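ORF 37 (Human herpesvirus 8 type M, PDB 3FHD) degrades DNA as an endonuclease and exonuclease of the PD-(D/E)XK superfamily, processing branched viral DNA intermediates into unit-length genomes, and takes part in host shutoff. Local coordinates at residues A[36-39]-A[40-44]; A[159-163]-A[164-168]. All blocks are in the same frame, centred on the assembly; numbering follows the deposited sequence.

Overall arrangement
Both contacts are local, and they follow one another along the chain: contact 1 is a whole short helix, contact 2 the turn that leaves another. Contact 1 (36-44) makes up helix 38-42 near the N-terminus, at the periphery, with its centre about 31 Å from the centre of the chain. Contact 2 (159-168) runs from the end of helix 157-161 into strand 165-166, an outer strand of the three-stranded mixed sheet, about 10 Å from that centre. Their centres are 25 Å apart and they do not touch, but helix 83-100 packs against both. Contact 1 thus belongs to the helical outer part, whereas contact 2 holds a sulfate beside the magnesium site.

Contact 1. Residues A[36-39]-A[40-44]; sequences DYLV and DTLDG
Two backbone bonds carry most of the polar contact: Leu42 N donates to Leu38 O at 2.9 Å, nearly straight at 166°, and Thr41 N reaches Tyr37 O at 3.1 Å, approaching in the plane of that carbonyl. Asp40 N also points to Tyr37 O, but its bond is bent to 129° and weak, and a weak bond from Asp43 N to Val39 O closes the last turn. On the outside of the first turn one water ties the two segments together. It accepts from Tyr37 N at 2.7 Å and donates to Asp40 OD2 at 2.8 Å, bridging the N-cap residue and the carboxylate three residues on. Asp40 CG lies anti to its own carbonyl carbon (chi1 -65°), which swings the carboxylate back toward Tyr37; there OD2 sits at the edge of the tyrosine ring, near its plane, and 3.9 Å from Tyr37 CB. A carboxylate beside the first turn would be expected to interact favourably with the helix dipole. On another side the contact is apolar. Leu38 CG meets Leu42 CD1 at 3.9 Å, and the two side chains cross obliquely one turn apart; Leu38 CD1 lies 4.0 Å from Leu42 CG. Both leucines are buried, Leu38 against Lys95 and Val96 of helix 83-100, Leu42 against Phe99 of that helix and against Gln50 and Val53 of helix 47-55. Thr41 also leans on Val53, while Lys95 donates to the carbonyl of Asp36. This is a short amphipathic helix with Tyr37 at its N-cap position, its i, i+4 leucine pair seated on the helical N-terminal part of the nuclease.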
# COMPACT_ATOMS: atom_id res chain seq x y z
N ASP A 36 5.29 14.50 29.79
CA ASP A 36 4.72 13.29 30.40
C ASP A 36 4.98 12.06 29.57
O ASP A 36 5.01 12.13 28.32
CB ASP A 36 3.21 13.44 30.54
CG ASP A 36 2.80 14.53 31.52
OD1 ASP A 36 3.46 14.70 32.58
OD2 ASP A 36 1.78 15.20 31.24
N TYR A 37 5.16 10.92 30.22
CA TYR A 37 5.36 9.68 29.47
C TYR A 37 4.03 9.11 28.98
O TYR A 37 3.05 9.10 29.72
CB TYR A 37 6.16 8.65 30.30
CG TYR A 37 7.58 9.15 30.56
CD1 TYR A 37 8.44 9.44 29.51
CD2 TYR A 37 8.06 9.34 31.86
CE1 TYR A 37 9.74 9.91 29.72
CE2 TYR A 37 9.37 9.81 32.09
CZ TYR A 37 10.19 10.09 31.01
OH TYR A 37 11.49 10.56 31.19
N LEU A 38 3.99 8.69 27.72
CA LEU A 38 2.75 8.16 27.11
C LEU A 38 2.17 6.99 27.91
O LEU A 38 0.95 6.89 28.10
CB LEU A 38 3.00 7.70 25.68
CG LEU A 38 1.74 7.25 24.93
CD1 LEU A 38 0.67 8.35 24.83
CD2 LEU A 38 2.08 6.66 23.56
N VAL A 39 3.03 6.08 28.35
CA VAL A 39 2.55 4.98 29.18
C VAL A 39 1.77 5.50 30.42
O VAL A 39 0.81 4.87 30.86
CB VAL A 39 3.67 3.97 29.52
CG1 VAL A 39 3.14 2.81 30.37
CG2 VAL A 39 4.29 3.43 28.20
N ASP A 40 2.16 6.65 30.96
CA ASP A 40 1.43 7.20 32.10
C ASP A 40 0.09 7.84 31.72
O ASP A 40 -0.89 7.78 32.49
CB ASP A 40 2.29 8.19 32.90
CG ASP A 40 3.50 7.53 33.54
OD1 ASP A 40 3.50 6.28 33.75
OD2 ASP A 40 4.47 8.27 33.84
N THR A 41 0.08 8.50 30.57
CA THR A 41 -1.12 9.09 29.95
C THR A 41 -2.17 8.00 29.70
O THR A 41 -3.33 8.15 30.05
CB THR A 41 -0.71 9.78 28.59
OG1 THR A 41 0.25 10.81 28.85
CG2 THR A 41 -1.92 10.38 27.84
N LEU A 42 -1.74 6.88 29.11
CA LEU A 42 -2.63 5.77 28.79
C LEU A 42 -3.09 4.95 29.98
O LEU A 42 -4.09 4.23 29.89
CB LEU A 42 -1.96 4.85 27.77
CG LEU A 42 -1.64 5.50 26.43
CD1 LEU A 42 -0.88 4.50 25.59
CD2 LEU A 42 -2.93 5.93 25.71
N ASP A 43 -2.35 5.04 31.09
CA ASP A 43 -2.60 4.27 32.31
C ASP A 43 -3.87 4.81 33.00
O ASP A 43 -3.93 6.00 33.34
CB ASP A 43 -1.37 4.37 33.24
CG ASP A 43 -1.44 3.46 34.46
OD1 ASP A 43 -2.37 2.61 34.57
OD2 ASP A 43 -0.56 3.60 35.35
N GLY A 44 -4.87 3.96 33.17
CA GLY A 44 -6.11 4.35 33.85
C GLY A 44 -7.26 4.70 32.92
O GLY A 44 -8.33 5.10 33.38
O HOH W 1 4.95 10.91 32.96

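Contact 2. Residues A[159-163]-A[164-168]; sequences ALRDG and IISSS. With SO4 (sulfate ion), chain B.
An anion pocket close to the magnesium site is built where helix 157-161 turns into strand 165-166, and Arg161 and three successive serines grip a sulfate in it, probably from the crystallisation liquor. The guanidinium meets the ion edge-on: NH1 donates to SO4 O4 at 2.6 Å in a nearly straight bond (173°), and NH2 to SO4 O1 at 3.1 Å, with the sulfur in the guanidinium plane. A bend at chi3 (58°) brings the arginine's end round to the serines, and Ser168 OG also lies at the edge of the group. From the other segment, Ser168 closes on O1 with both its backbone N and its OG, the latter at 2.9 Å, while Ser167 takes O3 in the same two ways, its OG at 2.6 Å. Ser166 OG adds a weak bond to O1, and Ser241 OG also bonds the ion. The link between the two segments is a type II turn from Arg161 to Ile164, with Gly163 at positive phi, closed by a weak bond from Ile164 N to Arg161 O. A water lies 2.9 Å from Arg161 O and 3.1 Å from Ile164 O. With its sulfate bound by arginine and serines, and magnesium about 8 Å from the Ser168 side chain, this is probably a DNA-phosphate site beside the PD-(D/E)XK nuclease centre.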
# COMPACT_ATOMS: atom_id res chain seq x y z
N ALA A 159 -2.66 7.15 13.30
CA ALA A 159 -2.11 8.48 13.55
C ALA A 159 -1.02 8.90 12.58
O ALA A 159 -1.01 10.04 12.07
CB ALA A 159 -1.60 8.57 15.02
N LEU A 160 -0.11 7.96 12.27
CA LEU A 160 1.03 8.20 11.39
C LEU A 160 0.60 8.43 9.91
O LEU A 160 1.19 9.26 9.19
CB LEU A 160 1.94 6.96 11.47
CG LEU A 160 3.16 7.00 10.55
CD1 LEU A 160 4.11 8.17 10.86
CD2 LEU A 160 3.94 5.65 10.55
N ARG A 161 -0.45 7.72 9.50
CA ARG A 161 -0.99 7.85 8.15
C ARG A 161 -1.77 9.16 7.87
O ARG A 161 -1.98 9.54 6.69
CB ARG A 161 -1.82 6.61 7.82
CG ARG A 161 -0.94 5.36 7.75
CD ARG A 161 -1.82 4.10 7.83
NE ARG A 161 -2.80 4.10 6.73
CZ ARG A 161 -2.58 3.56 5.53
NH1 ARG A 161 -1.45 2.93 5.27
NH2 ARG A 161 -3.50 3.65 4.58
N ASP A 162 -2.17 9.84 8.92
CA ASP A 162 -2.88 11.12 8.77
C ASP A 162 -1.98 12.14 8.06
O ASP A 162 -0.74 12.15 8.27
CB ASP A 162 -3.32 11.64 10.13
CG ASP A 162 -4.00 13.01 10.02
OD1 ASP A 162 -5.14 13.03 9.53
OD2 ASP A 162 -3.36 14.05 10.29
N GLY A 163 -2.58 12.94 7.16
CA GLY A 163 -1.88 14.00 6.44
C GLY A 163 -1.12 13.52 5.20
O GLY A 163 -0.43 14.29 4.55
N ILE A 164 -1.27 12.25 4.89
CA ILE A 164 -0.50 11.68 3.81
C ILE A 164 -1.44 11.13 2.75
O ILE A 164 -2.43 10.49 3.09
CB ILE A 164 0.37 10.49 4.34
CG1 ILE A 164 1.44 10.98 5.34
CG2 ILE A 164 0.98 9.74 3.18
CD1 ILE A 164 2.78 11.35 4.73
N ILE A 165 -1.09 11.31 1.47
CA ILE A 165 -1.81 10.64 0.40
C ILE A 165 -1.13 9.26 0.24
O ILE A 165 -0.01 9.17 -0.25
CB ILE A 165 -1.76 11.41 -0.90
CG1 ILE A 165 -2.59 12.72 -0.81
CG2 ILE A 165 -2.35 10.53 -2.07
CD1 ILE A 165 -2.30 13.72 -1.96
N SER A 166 -1.81 8.22 0.74
CA SER A 166 -1.29 6.86 0.75
C SER A 166 -1.77 6.18 -0.52
O SER A 166 -2.61 6.74 -1.22
CB SER A 166 -1.80 6.13 1.99
OG SER A 166 -3.23 6.07 1.97
N SER A 167 -1.26 4.99 -0.84
CA SER A 167 -1.65 4.34 -2.08
C SER A 167 -3.12 3.93 -2.21
O SER A 167 -3.64 3.94 -3.30
CB SER A 167 -0.70 3.17 -2.42
OG SER A 167 -1.00 2.02 -1.63
N SER A 168 -3.78 3.64 -1.10
CA SER A 168 -5.23 3.38 -1.07
C SER A 168 -6.08 4.64 -1.34
O SER A 168 -7.27 4.52 -1.61
CB SER A 168 -5.61 2.80 0.31
OG SER A 168 -5.35 3.77 1.32
S SO4 B . -1.55 1.94 1.68
O1 SO4 B . -2.54 3.01 1.73
O2 SO4 B . -2.15 0.77 1.04
O3 SO4 B . -0.45 2.45 0.89
O4 SO4 B . -1.04 1.70 3.00
O HOH W 2 -3.11 7.91 4.57